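Local coordinates for protein pectinesterase 1 (Solanum lycopersicum, PDB 1XG2) that hydrolyses the methyl esters of cell-wall pectin as the pectinesterase domain of a longer precursor, and is captured here in complex with its inhibitor protein, at residues T66-L71 and C98-A103; A83-V88 and V111-G116; R228-E233 and T256-E261; V161-C166 and T193-Q198. One frame throughout, in Å; residues are numbered along the deposited sequence.

Contact 1. Residues T66-L71 and C98-A103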
loop_
_atom_site.group_PDB
_atom_site.type_symbol
_atom_site.label_atom_id
_atom_site.label_comp_id
_atom_site.label_asym_id
_atom_site.label_seq_id
_atom_site.Cartn_x
_atom_site.Cartn_y
_atom_site.Cartn_z
ATOM N N THR A 66 18.268 9.056 10.517
ATOM C CA THR A 66 17.773 9.114 9.145
ATOM C C THR A 66 18.343 7.957 8.307
ATOM O O THR A 66 19.556 7.731 8.302
ATOM C CB THR A 66 18.202 10.440 8.511
ATOM O OG1 THR A 66 17.567 11.536 9.177
ATOM C CG2 THR A 66 17.713 10.553 7.103
ATOM N N ILE A 67 17.469 7.242 7.609
ATOM C CA ILE A 67 17.878 6.299 6.575
ATOM C C ILE A 67 17.616 7.001 5.269
ATOM O O ILE A 67 16.498 7.458 5.036
ATOM C CB ILE A 67 17.076 4.985 6.654
ATOM C CG1 ILE A 67 17.009 4.488 8.088
ATOM C CG2 ILE A 67 17.682 3.914 5.734
ATOM C CD1 ILE A 67 18.362 4.287 8.778
ATOM N N THR A 68 18.634 7.095 4.406
ATOM C CA THR A 68 18.513 7.880 3.189
ATOM C C THR A 68 19.007 7.134 1.954
ATOM O O THR A 68 19.864 6.262 2.044
ATOM C CB THR A 68 19.218 9.250 3.348
ATOM O OG1 THR A 68 18.927 10.105 2.223
ATOM C CG2 THR A 68 20.727 9.124 3.387
ATOM N N GLY A 69 18.392 7.469 0.825
ATOM C CA GLY A 69 18.740 6.925 -0.478
ATOM C C GLY A 69 18.224 7.855 -1.553
ATOM O O GLY A 69 17.584 8.858 -1.243
ATOM N N SER A 70 18.486 7.530 -2.819
ATOM C CA SER A 70 18.108 8.399 -3.935
ATOM C C SER A 70 17.742 7.652 -5.221
ATOM O O SER A 70 17.787 8.246 -6.308
ATOM C CB SER A 70 19.236 9.409 -4.232
ATOM O OG SER A 70 20.473 8.743 -4.415
ATOM N N LEU A 71 17.356 6.375 -5.117
ATOM C CA LEU A 71 16.909 5.622 -6.297
ATOM C C LEU A 71 15.612 6.211 -6.837
ATOM O O LEU A 71 14.797 6.741 -6.089
ATOM C CB LEU A 71 16.742 4.128 -6.000
ATOM C CG LEU A 71 17.933 3.437 -5.356
ATOM C CD1 LEU A 71 17.548 2.012 -4.991
ATOM C CD2 LEU A 71 19.177 3.470 -6.259
ATOM N N CYS A 98 13.580 8.764 10.580
ATOM C CA CYS A 98 13.261 9.394 9.295
ATOM C C CYS A 98 13.664 8.440 8.174
ATOM O O CYS A 98 14.731 7.864 8.227
ATOM C CB CYS A 98 14.034 10.715 9.137
ATOM S SG CYS A 98 13.873 11.431 7.475
ATOM N N ILE A 99 12.784 8.245 7.197
ATOM C CA ILE A 99 13.119 7.569 5.956
ATOM C C ILE A 99 12.987 8.613 4.872
ATOM O O ILE A 99 11.963 9.254 4.754
ATOM C CB ILE A 99 12.174 6.386 5.656
ATOM C CG1 ILE A 99 12.043 5.434 6.867
ATOM C CG2 ILE A 99 12.676 5.606 4.433
ATOM C CD1 ILE A 99 13.337 4.893 7.402
ATOM N N GLN A 100 14.031 8.779 4.074
ATOM C CA GLN A 100 14.009 9.790 3.042
ATOM C C GLN A 100 14.580 9.312 1.723
ATOM O O GLN A 100 15.439 8.418 1.668
ATOM C CB GLN A 100 14.724 11.057 3.501
ATOM C CG GLN A 100 16.167 10.898 3.820
ATOM C CD GLN A 100 16.913 12.263 3.885
ATOM O OE1 GLN A 100 18.114 12.318 3.657
ATOM N NE2 GLN A 100 16.200 13.327 4.223
ATOM N N ASN A 101 14.059 9.920 0.665
ATOM C CA ASN A 101 14.607 9.774 -0.675
ATOM C C ASN A 101 14.932 11.176 -1.197
ATOM O O ASN A 101 14.054 12.030 -1.312
ATOM C CB ASN A 101 13.642 9.014 -1.583
ATOM C CG ASN A 101 14.269 8.650 -2.919
ATOM O OD1 ASN A 101 14.962 9.477 -3.529
ATOM N ND2 ASN A 101 14.068 7.423 -3.361
ATOM N N THR A 102 16.212 11.410 -1.486
ATOM C CA THR A 102 16.713 12.745 -1.853
ATOM C C THR A 102 16.828 12.975 -3.359
ATOM O O THR A 102 17.444 13.954 -3.794
ATOM C CB THR A 102 18.097 12.972 -1.242
ATOM O OG1 THR A 102 18.995 11.945 -1.680
ATOM C CG2 THR A 102 18.058 12.822 0.283
ATOM N N ALA A 103 16.255 12.090 -4.158
ATOM C CA ALA A 103 16.338 12.221 -5.618
ATOM C C ALA A 103 15.858 13.570 -6.135
ATOM O O ALA A 103 16.476 14.152 -7.027
ATOM C CB ALA A 103 15.586 11.099 -6.298
HETATM O O HOH W 1 20.380 10.288 0.006
#
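Q100 turns its CG between the backbone N and the carbonyl carbon (chi1 62°) and then runs extended, while T68 sets its OG1 anti to the backbone N (chi1 -171°). The two side chains therefore lie side by side, and T68 OG1 donates to Q100 OE1 over 2.8 Å. The hydroxyl comes in from beside the amide oxygen, at a C=O...O angle of 110°. T68 OG1 also accepts a hydrogen bond from a water at 2.7 Å, which touches T102 OG1 as well. On the same face, T66 CG2 rests 3.6 Å from Q100 CG. The other face is apolar at its start, where I67 CG1 meets I99 CD1 at 3.8 Å, both chains pointing the same way.

Beneath these groups runs a regular parallel ladder, in which I67 N binds C98 O and Q100 N returns to I67 O. It continues past the strands: T102 N reaches G69 O at 2.9 Å. N101 then closes the end with its amide, ND2 donating to L71 O at 2.9 Å and to V111 O, while OD1 accepts from A103 N in an Asx turn. The side-chain amide of N101 thus takes over where the backbone pairing of the two coils stops. With both its oxygen and its nitrogen engaged, this amide has its flip and rotation fixed, about 8 Å from the side chain of D132, the predicted proton donor.

Contact 2. Residues A83-V88 and V111-G116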
loop_
_atom_site.group_PDB
_atom_site.type_symbol
_atom_site.label_atom_id
_atom_site.label_comp_id
_atom_site.label_asym_id
_atom_site.label_seq_id
_atom_site.Cartn_x
_atom_site.Cartn_y
_atom_site.Cartn_z
ATOM N N ALA A 83 12.447 2.380 -3.298
ATOM C CA ALA A 83 12.322 2.680 -1.863
ATOM C C ALA A 83 13.664 2.675 -1.123
ATOM O O ALA A 83 14.434 1.737 -1.230
ATOM C CB ALA A 83 11.384 1.685 -1.212
ATOM N N THR A 84 13.919 3.721 -0.350
ATOM C CA THR A 84 15.031 3.723 0.593
ATOM C C THR A 84 14.898 2.581 1.587
ATOM O O THR A 84 15.848 1.820 1.790
ATOM C CB THR A 84 15.092 5.083 1.306
ATOM O OG1 THR A 84 15.466 6.080 0.350
ATOM C CG2 THR A 84 16.171 5.123 2.367
ATOM N N LEU A 85 13.718 2.451 2.184
ATOM C CA LEU A 85 13.383 1.313 3.036
ATOM C C LEU A 85 12.077 0.666 2.563
ATOM O O LEU A 85 11.093 1.358 2.315
ATOM C CB LEU A 85 13.237 1.753 4.489
ATOM C CG LEU A 85 13.116 0.601 5.516
ATOM C CD1 LEU A 85 13.814 0.930 6.826
ATOM C CD2 LEU A 85 11.695 0.268 5.815
ATOM N N ALA A 86 12.092 -0.660 2.434
ATOM C CA ALA A 86 10.935 -1.450 1.995
ATOM C C ALA A 86 10.716 -2.557 3.024
ATOM O O ALA A 86 11.666 -3.220 3.418
ATOM C CB ALA A 86 11.197 -2.058 0.634
ATOM N N ALA A 87 9.475 -2.757 3.466
ATOM C CA ALA A 87 9.175 -3.765 4.482
ATOM C C ALA A 87 7.902 -4.527 4.141
ATOM O O ALA A 87 6.867 -3.931 3.877
ATOM C CB ALA A 87 9.033 -3.115 5.836
ATOM N N VAL A 88 7.993 -5.852 4.153
ATOM C CA VAL A 88 6.840 -6.707 3.924
ATOM C C VAL A 88 6.653 -7.734 5.031
ATOM O O VAL A 88 5.642 -8.412 5.053
ATOM C CB VAL A 88 6.898 -7.401 2.546
ATOM C CG1 VAL A 88 6.957 -6.348 1.434
ATOM C CG2 VAL A 88 8.075 -8.349 2.440
ATOM N N VAL A 111 10.634 6.717 -4.156
ATOM C CA VAL A 111 9.954 6.345 -2.917
ATOM C C VAL A 111 10.909 6.414 -1.734
ATOM O O VAL A 111 12.053 5.944 -1.819
ATOM C CB VAL A 111 9.373 4.908 -3.033
ATOM C CG1 VAL A 111 8.748 4.437 -1.672
ATOM C CG2 VAL A 111 8.364 4.823 -4.155
ATOM N N ALA A 112 10.448 7.014 -0.634
ATOM C CA ALA A 112 11.166 6.928 0.629
ATOM C C ALA A 112 10.879 5.588 1.306
ATOM O O ALA A 112 11.772 4.743 1.444
ATOM C CB ALA A 112 10.813 8.091 1.535
ATOM N N LEU A 113 9.628 5.376 1.685
ATOM C CA LEU A 113 9.211 4.153 2.354
ATOM C C LEU A 113 8.180 3.377 1.543
ATOM O O LEU A 113 7.156 3.927 1.138
ATOM C CB LEU A 113 8.605 4.495 3.713
ATOM C CG LEU A 113 8.039 3.346 4.552
ATOM C CD1 LEU A 113 9.136 2.421 5.041
ATOM C CD2 LEU A 113 7.257 3.929 5.714
ATOM N N ARG A 114 8.433 2.089 1.350
ATOM C CA ARG A 114 7.407 1.174 0.857
ATOM C C ARG A 114 7.054 0.168 1.937
ATOM O O ARG A 114 7.921 -0.478 2.517
ATOM C CB ARG A 114 7.838 0.445 -0.406
ATOM C CG ARG A 114 6.916 -0.710 -0.783
ATOM C CD ARG A 114 7.112 -1.202 -2.201
ATOM N NE ARG A 114 8.464 -1.710 -2.417
ATOM C CZ ARG A 114 8.919 -2.890 -1.983
ATOM N NH1 ARG A 114 8.141 -3.724 -1.306
ATOM N NH2 ARG A 114 10.174 -3.243 -2.245
ATOM N N VAL A 115 5.762 0.040 2.199
ATOM C CA VAL A 115 5.268 -0.960 3.125
ATOM C C VAL A 115 4.264 -1.866 2.425
ATOM O O VAL A 115 3.293 -1.388 1.850
ATOM C CB VAL A 115 4.628 -0.297 4.340
ATOM C CG1 VAL A 115 4.170 -1.341 5.334
ATOM C CG2 VAL A 115 5.627 0.683 5.007
ATOM N N GLY A 116 4.530 -3.171 2.476
ATOM C CA GLY A 116 3.598 -4.223 2.081
ATOM C C GLY A 116 3.513 -5.296 3.165
ATOM O O GLY A 116 3.357 -6.475 2.866
#
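The guanidinium group of R114 has A86 CB over one face, 3.3 Å above its plane, near the periphery. V88 CG1 stands at the edge, 4.0 Å from R114 NH1. A bend at chi3 (61°) folds the arginine back over the neighbouring strand to reach these groups, and outside the two segments F80 holds it twice: its carbonyl accepts from R114 NE and its ring makes a cation-pi contact. A83 CB touches both V111 CG1 and R114 CB, 3.8 Å from each. V111 lies about 4 Å from the side chains of T79, a probable substrate-binding residue, and D132, the predicted proton donor.

On the opposite face of the sheet L85 and L113 point the same way, L85 CD2 pressing on L113 CD1 at 3.4 Å, a close squeeze for two methyls.

In the parallel backbone ladder L85 N binds A112 O, R114 N binds L85 O at 2.9 Å, and G116 N closes on A87 O at 2.8 Å. T84 turns its hydroxyl away from this ladder to Q100 O.

The F80 carbonyl and ring would both favour the buried positive charge, while A86 and V88 contribute apolar contact that limits guanidinium movement.

Contact 3. Residues R228-E233 and T256-E261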
loop_
_atom_site.group_PDB
_atom_site.type_symbol
_atom_site.label_atom_id
_atom_site.label_comp_id
_atom_site.label_asym_id
_atom_site.label_seq_id
_atom_site.Cartn_x
_atom_site.Cartn_y
_atom_site.Cartn_z
ATOM N N ARG A 228 -10.193 4.694 -3.699
ATOM C CA ARG A 228 -11.047 4.866 -2.533
ATOM C C ARG A 228 -10.296 5.532 -1.391
ATOM O O ARG A 228 -9.406 4.938 -0.796
ATOM C CB ARG A 228 -11.625 3.534 -2.080
ATOM C CG ARG A 228 -12.547 3.664 -0.883
ATOM C CD ARG A 228 -13.592 2.594 -0.790
ATOM N NE ARG A 228 -12.986 1.364 -0.320
ATOM C CZ ARG A 228 -13.555 0.511 0.515
ATOM N NH1 ARG A 228 -14.786 0.713 0.966
ATOM N NH2 ARG A 228 -12.894 -0.577 0.891
ATOM N N THR A 229 -10.690 6.770 -1.096
ATOM C CA THR A 229 -10.001 7.619 -0.159
ATOM C C THR A 229 -11.011 8.462 0.603
ATOM O O THR A 229 -11.939 9.020 0.009
ATOM C CB THR A 229 -9.033 8.528 -0.916
ATOM O OG1 THR A 229 -8.076 7.732 -1.631
ATOM C CG2 THR A 229 -8.209 9.388 0.029
ATOM N N VAL A 230 -10.837 8.545 1.914
ATOM C CA VAL A 230 -11.672 9.387 2.750
ATOM C C VAL A 230 -10.806 10.190 3.685
ATOM O O VAL A 230 -9.847 9.675 4.280
ATOM C CB VAL A 230 -12.684 8.575 3.561
ATOM C CG1 VAL A 230 -13.414 9.459 4.556
ATOM C CG2 VAL A 230 -13.663 7.913 2.636
ATOM N N VAL A 231 -11.139 11.470 3.786
ATOM C CA VAL A 231 -10.439 12.390 4.657
ATOM C C VAL A 231 -11.476 12.875 5.667
ATOM O O VAL A 231 -12.465 13.477 5.274
ATOM C CB VAL A 231 -9.884 13.586 3.881
ATOM C CG1 VAL A 231 -9.247 14.587 4.849
ATOM C CG2 VAL A 231 -8.881 13.125 2.814
ATOM N N MET A 232 -11.269 12.586 6.947
ATOM C CA MET A 232 -12.268 12.940 7.960
ATOM C C MET A 232 -11.712 13.476 9.267
ATOM O O MET A 232 -10.599 13.159 9.668
ATOM C CB MET A 232 -13.214 11.762 8.210
ATOM C CG MET A 232 -12.610 10.496 8.679
ATOM S SD MET A 232 -13.803 9.096 8.515
ATOM C CE MET A 232 -12.837 7.867 9.299
ATOM N N GLU A 233 -12.510 14.321 9.923
ATOM C CA GLU A 233 -12.139 14.950 11.173
ATOM C C GLU A 233 -10.723 15.505 11.149
ATOM O O GLU A 233 -9.985 15.403 12.126
ATOM C CB GLU A 233 -12.327 13.975 12.341
ATOM C CG GLU A 233 -13.784 13.615 12.602
ATOM C CD GLU A 233 -14.560 14.678 13.402
ATOM O OE1 GLU A 233 -13.971 15.696 13.867
ATOM O OE2 GLU A 233 -15.790 14.489 13.565
ATOM N N THR A 256 -16.712 5.560 -10.595
ATOM C CA THR A 256 -16.431 4.326 -9.843
ATOM C C THR A 256 -15.523 4.520 -8.618
ATOM O O THR A 256 -15.491 3.668 -7.730
ATOM C CB THR A 256 -15.801 3.275 -10.771
ATOM O OG1 THR A 256 -14.745 3.869 -11.544
ATOM C CG2 THR A 256 -16.820 2.774 -11.813
ATOM N N LEU A 257 -14.764 5.613 -8.588
ATOM C CA LEU A 257 -14.007 5.965 -7.392
ATOM C C LEU A 257 -14.984 6.290 -6.257
ATOM O O LEU A 257 -16.174 6.563 -6.491
ATOM C CB LEU A 257 -13.043 7.140 -7.674
ATOM C CG LEU A 257 -13.658 8.504 -8.049
ATOM C CD1 LEU A 257 -14.126 9.260 -6.826
ATOM C CD2 LEU A 257 -12.657 9.335 -8.826
ATOM N N TYR A 258 -14.487 6.244 -5.025
ATOM C CA TYR A 258 -15.217 6.716 -3.859
ATOM C C TYR A 258 -14.287 7.604 -3.046
ATOM O O TYR A 258 -13.387 7.104 -2.354
ATOM C CB TYR A 258 -15.706 5.557 -2.982
ATOM C CG TYR A 258 -16.562 6.020 -1.819
ATOM C CD1 TYR A 258 -15.987 6.407 -0.603
ATOM C CD2 TYR A 258 -17.944 6.063 -1.928
ATOM C CE1 TYR A 258 -16.775 6.834 0.468
ATOM C CE2 TYR A 258 -18.743 6.490 -0.856
ATOM C CZ TYR A 258 -18.151 6.868 0.331
ATOM O OH TYR A 258 -18.929 7.297 1.380
ATOM N N TYR A 259 -14.508 8.908 -3.149
ATOM C CA TYR A 259 -13.783 9.906 -2.394
ATOM C C TYR A 259 -14.764 10.592 -1.459
ATOM O O TYR A 259 -15.795 11.101 -1.897
ATOM C CB TYR A 259 -13.132 10.922 -3.337
ATOM C CG TYR A 259 -11.899 10.432 -4.076
ATOM C CD1 TYR A 259 -11.282 9.226 -3.752
ATOM C CD2 TYR A 259 -11.358 11.182 -5.120
ATOM C CE1 TYR A 259 -10.166 8.786 -4.438
ATOM C CE2 TYR A 259 -10.218 10.767 -5.799
ATOM C CZ TYR A 259 -9.630 9.564 -5.460
ATOM O OH TYR A 259 -8.521 9.150 -6.138
ATOM N N GLY A 260 -14.451 10.603 -0.175
ATOM C CA GLY A 260 -15.344 11.168 0.817
ATOM C C GLY A 260 -14.654 12.135 1.736
ATOM O O GLY A 260 -13.463 11.995 2.008
ATOM N N GLU A 261 -15.415 13.123 2.203
ATOM C CA GLU A 261 -14.993 14.025 3.259
ATOM C C GLU A 261 -16.068 14.095 4.346
ATOM O O GLU A 261 -17.251 14.262 4.037
ATOM C CB GLU A 261 -14.710 15.416 2.699
ATOM C CG GLU A 261 -13.456 15.474 1.837
ATOM C CD GLU A 261 -13.281 16.815 1.143
ATOM O OE1 GLU A 261 -12.862 17.773 1.819
ATOM O OE2 GLU A 261 -13.558 16.909 -0.074
HETATM O O HOH W 2 -6.625 9.015 -3.935
#
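T229 and Y259 face each other across two parallel strands, where the first torsions set how each tyrosine ring lies on its face of the sheet. Y259 places CG anti to its carbonyl carbon (chi1 -75°), and its ring then comes alongside T229, so that CE1 lies 3.7 Å from T229 OG1 and from T229 CB. L257 CD1 sits 3.7 Å above one face of this ring, off the ring centre. The phenol oxygen is tied down further out: Y259 OH bonds to S227 OG and, through a water, is linked to T229 OG1.

Y258, the preceding residue in the strand, points to the other face, and there its CG lies anti to the backbone N (chi1 -176°). V230 CG2 approaches the edge of the ring, near its plane, 3.9 Å from Y258 CE1. G260, paired with V230, has no side chain to compete for this space. R228, extended at first and bent at chi3, carries its guanidinium away from Y258 to T193 O.

Three backbone bonds join the strands: T229 N to Y258 O, G260 N to T229 O, and V231 N to G260 O, each 3.0 Å long. E261 turns its buried carboxylate to the inner face, where OE2 is held by a salt bridge to R274 and by Y280 OH and W245 NE1.

Within the long parallel sheet of the beta-helix, strand 228-232 has strand 194-198 on its other side. Strand 258-262 leads on to 280-283, whose H281 ring meets Y258, while W245 stacks on Y259 and T229 touches strand 179-184.

Contact 4. Residues V161-C166 and T193-Q198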
loop_
_atom_site.group_PDB
_atom_site.type_symbol
_atom_site.label_atom_id
_atom_site.label_comp_id
_atom_site.label_asym_id
_atom_site.label_seq_id
_atom_site.Cartn_x
_atom_site.Cartn_y
_atom_site.Cartn_z
ATOM N N VAL A 161 -5.344 1.192 4.875
ATOM C CA VAL A 161 -4.460 2.036 5.662
ATOM C C VAL A 161 -5.192 3.210 6.305
ATOM O O VAL A 161 -5.980 3.903 5.660
ATOM C CB VAL A 161 -3.246 2.545 4.805
ATOM C CG1 VAL A 161 -3.703 3.380 3.634
ATOM C CG2 VAL A 161 -2.273 3.337 5.660
ATOM N N VAL A 162 -4.922 3.406 7.593
ATOM C CA VAL A 162 -5.373 4.580 8.331
ATOM C C VAL A 162 -4.195 5.425 8.818
ATOM O O VAL A 162 -3.257 4.911 9.441
ATOM C CB VAL A 162 -6.228 4.161 9.531
ATOM C CG1 VAL A 162 -6.660 5.374 10.344
ATOM C CG2 VAL A 162 -7.439 3.379 9.035
ATOM N N PHE A 163 -4.259 6.713 8.509
ATOM C CA PHE A 163 -3.365 7.738 9.041
ATOM C C PHE A 163 -4.121 8.467 10.133
ATOM O O PHE A 163 -5.221 8.979 9.908
ATOM C CB PHE A 163 -2.944 8.727 7.952
ATOM C CG PHE A 163 -2.137 8.107 6.861
ATOM C CD1 PHE A 163 -2.760 7.450 5.814
ATOM C CD2 PHE A 163 -0.745 8.173 6.878
ATOM C CE1 PHE A 163 -2.016 6.848 4.822
ATOM C CE2 PHE A 163 0.002 7.578 5.885
ATOM C CZ PHE A 163 -0.631 6.926 4.855
ATOM N N GLN A 164 -3.545 8.498 11.324
ATOM C CA GLN A 164 -4.182 9.130 12.455
ATOM C C GLN A 164 -3.217 10.063 13.156
ATOM O O GLN A 164 -2.127 9.654 13.513
ATOM C CB GLN A 164 -4.655 8.054 13.418
ATOM C CG GLN A 164 -5.937 8.356 14.091
ATOM C CD GLN A 164 -6.414 7.188 14.921
ATOM O OE1 GLN A 164 -5.758 6.820 15.892
ATOM N NE2 GLN A 164 -7.535 6.591 14.532
ATOM N N LYS A 165 -3.634 11.311 13.366
ATOM C CA LYS A 165 -2.797 12.314 14.028
ATOM C C LYS A 165 -1.416 12.460 13.371
ATOM O O LYS A 165 -0.393 12.606 14.041
ATOM C CB LYS A 165 -2.679 12.017 15.528
ATOM C CG LYS A 165 -4.024 11.843 16.219
ATOM C CD LYS A 165 -4.380 12.983 17.133
ATOM C CE LYS A 165 -5.789 12.809 17.748
ATOM N NZ LYS A 165 -5.809 12.052 19.054
ATOM N N CYS A 166 -1.416 12.423 12.044
ATOM C CA CYS A 166 -0.230 12.698 11.247
ATOM C C CYS A 166 -0.324 14.088 10.649
ATOM O O CYS A 166 -1.414 14.607 10.451
ATOM C CB CYS A 166 -0.100 11.681 10.112
ATOM S SG CYS A 166 0.181 9.987 10.702
ATOM N N THR A 193 -9.843 -2.466 0.444
ATOM C CA THR A 193 -8.700 -1.593 0.636
ATOM C C THR A 193 -9.125 -0.156 0.466
ATOM O O THR A 193 -10.237 0.135 0.017
ATOM C CB THR A 193 -7.619 -1.928 -0.374
ATOM O OG1 THR A 193 -8.178 -1.898 -1.692
ATOM C CG2 THR A 193 -7.136 -3.355 -0.194
ATOM N N GLY A 194 -8.210 0.740 0.797
ATOM C CA GLY A 194 -8.436 2.163 0.673
ATOM C C GLY A 194 -7.612 2.941 1.665
ATOM O O GLY A 194 -7.021 2.382 2.577
ATOM N N THR A 195 -7.598 4.254 1.493
ATOM C CA THR A 195 -6.832 5.141 2.351
ATOM C C THR A 195 -7.776 6.001 3.171
ATOM O O THR A 195 -8.637 6.679 2.644
ATOM C CB THR A 195 -5.930 6.021 1.500
ATOM O OG1 THR A 195 -4.867 5.231 0.952
ATOM C CG2 THR A 195 -5.245 7.097 2.337
ATOM N N SER A 196 -7.562 6.003 4.473
ATOM C CA SER A 196 -8.369 6.791 5.387
ATOM C C SER A 196 -7.431 7.721 6.148
ATOM O O SER A 196 -6.436 7.278 6.706
ATOM C CB SER A 196 -9.098 5.866 6.355
ATOM O OG SER A 196 -9.737 6.601 7.384
ATOM N N ILE A 197 -7.749 9.010 6.147
ATOM C CA ILE A 197 -6.959 10.023 6.819
ATOM C C ILE A 197 -7.873 10.653 7.873
ATOM O O ILE A 197 -8.904 11.224 7.529
ATOM C CB ILE A 197 -6.482 11.068 5.790
ATOM C CG1 ILE A 197 -5.432 10.451 4.863
ATOM C CG2 ILE A 197 -5.912 12.345 6.463
ATOM C CD1 ILE A 197 -5.272 11.223 3.558
ATOM N N GLN A 198 -7.480 10.548 9.133
ATOM C CA GLN A 198 -8.340 10.888 10.270
ATOM C C GLN A 198 -7.580 11.647 11.342
ATOM O O GLN A 198 -6.521 11.215 11.761
ATOM C CB GLN A 198 -8.882 9.591 10.882
ATOM C CG GLN A 198 -10.023 9.778 11.849
ATOM C CD GLN A 198 -10.446 8.468 12.515
ATOM O OE1 GLN A 198 -9.636 7.543 12.657
ATOM N NE2 GLN A 198 -11.709 8.403 12.942
#
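V161 to Q164 pair with T195 to Q198 in strict parallel register, and the backbone bonds form the first group. V161 N reaches G194 O, S196 N binds V161 O at 2.9 Å, F163 N binds S196 O, and Q198 N binds F163 O. A weak link from K165 N to Q198 O, 3.3 Å long, ends the ladder as the chain turns away. At the backbone angles of G194 a CB would collide with the carbonyl O of T193, which explains the glycine.

Amide pairing comes second. Q164 and Q198 run side by side, and Q164 NE2 donates to Q198 OE1 at 3.0 Å. The acceptor lies close to the plane of the Q164 amide, yet the donor stands 39° above the carbonyl plane of Q198, the two amide planes being turned 53° apart. Q164 NE2 also binds V312 O, and Q198 NE2 binds G314 O.

Van der Waals contacts, mostly apolar, cover the other face. With CG anti to its carbonyl carbon, F163 sets CD1 4.1 Å from I197 CG1 and CE1 4.1 Å from T195 CG2, while S196 O lies at the edge of the ring. V161 CG1 rests 3.5 Å from T195 OG1, and Y143 stacks on the F163 ring.

The inner face is mostly apolar, with the T195 hydroxyl among V161, F163 and I197. The outer face mixes V162, packed on helix 294-297, with S196 and the two glutamines, which bind main-chain carbonyls (F292 O for S196), while just past the strand K165 meets D317 in a salt bridge.

Overall arrangement
From the N terminus, strand 65-69 opens contact 1, which closes with strand 98-101; contact 2 opens in between, at 83-88, and closes at 111-116, so the two cross. Each brings together equivalent strands one coil apart in a right-handed parallel beta-helix, but in two different sheets, and they touch, about 11 Å between centres. Further on, contact 4 closes a loop from 161-166 to 193-198, and contact 3 another from 228-233 to 256-261, in series and without nesting. Both belong to the longest sheet, where strands 194-198 and 228-232 are direct neighbours. Contacts 1 and 3 lie on opposite sides of the chain's centre, about 29 Å between centres.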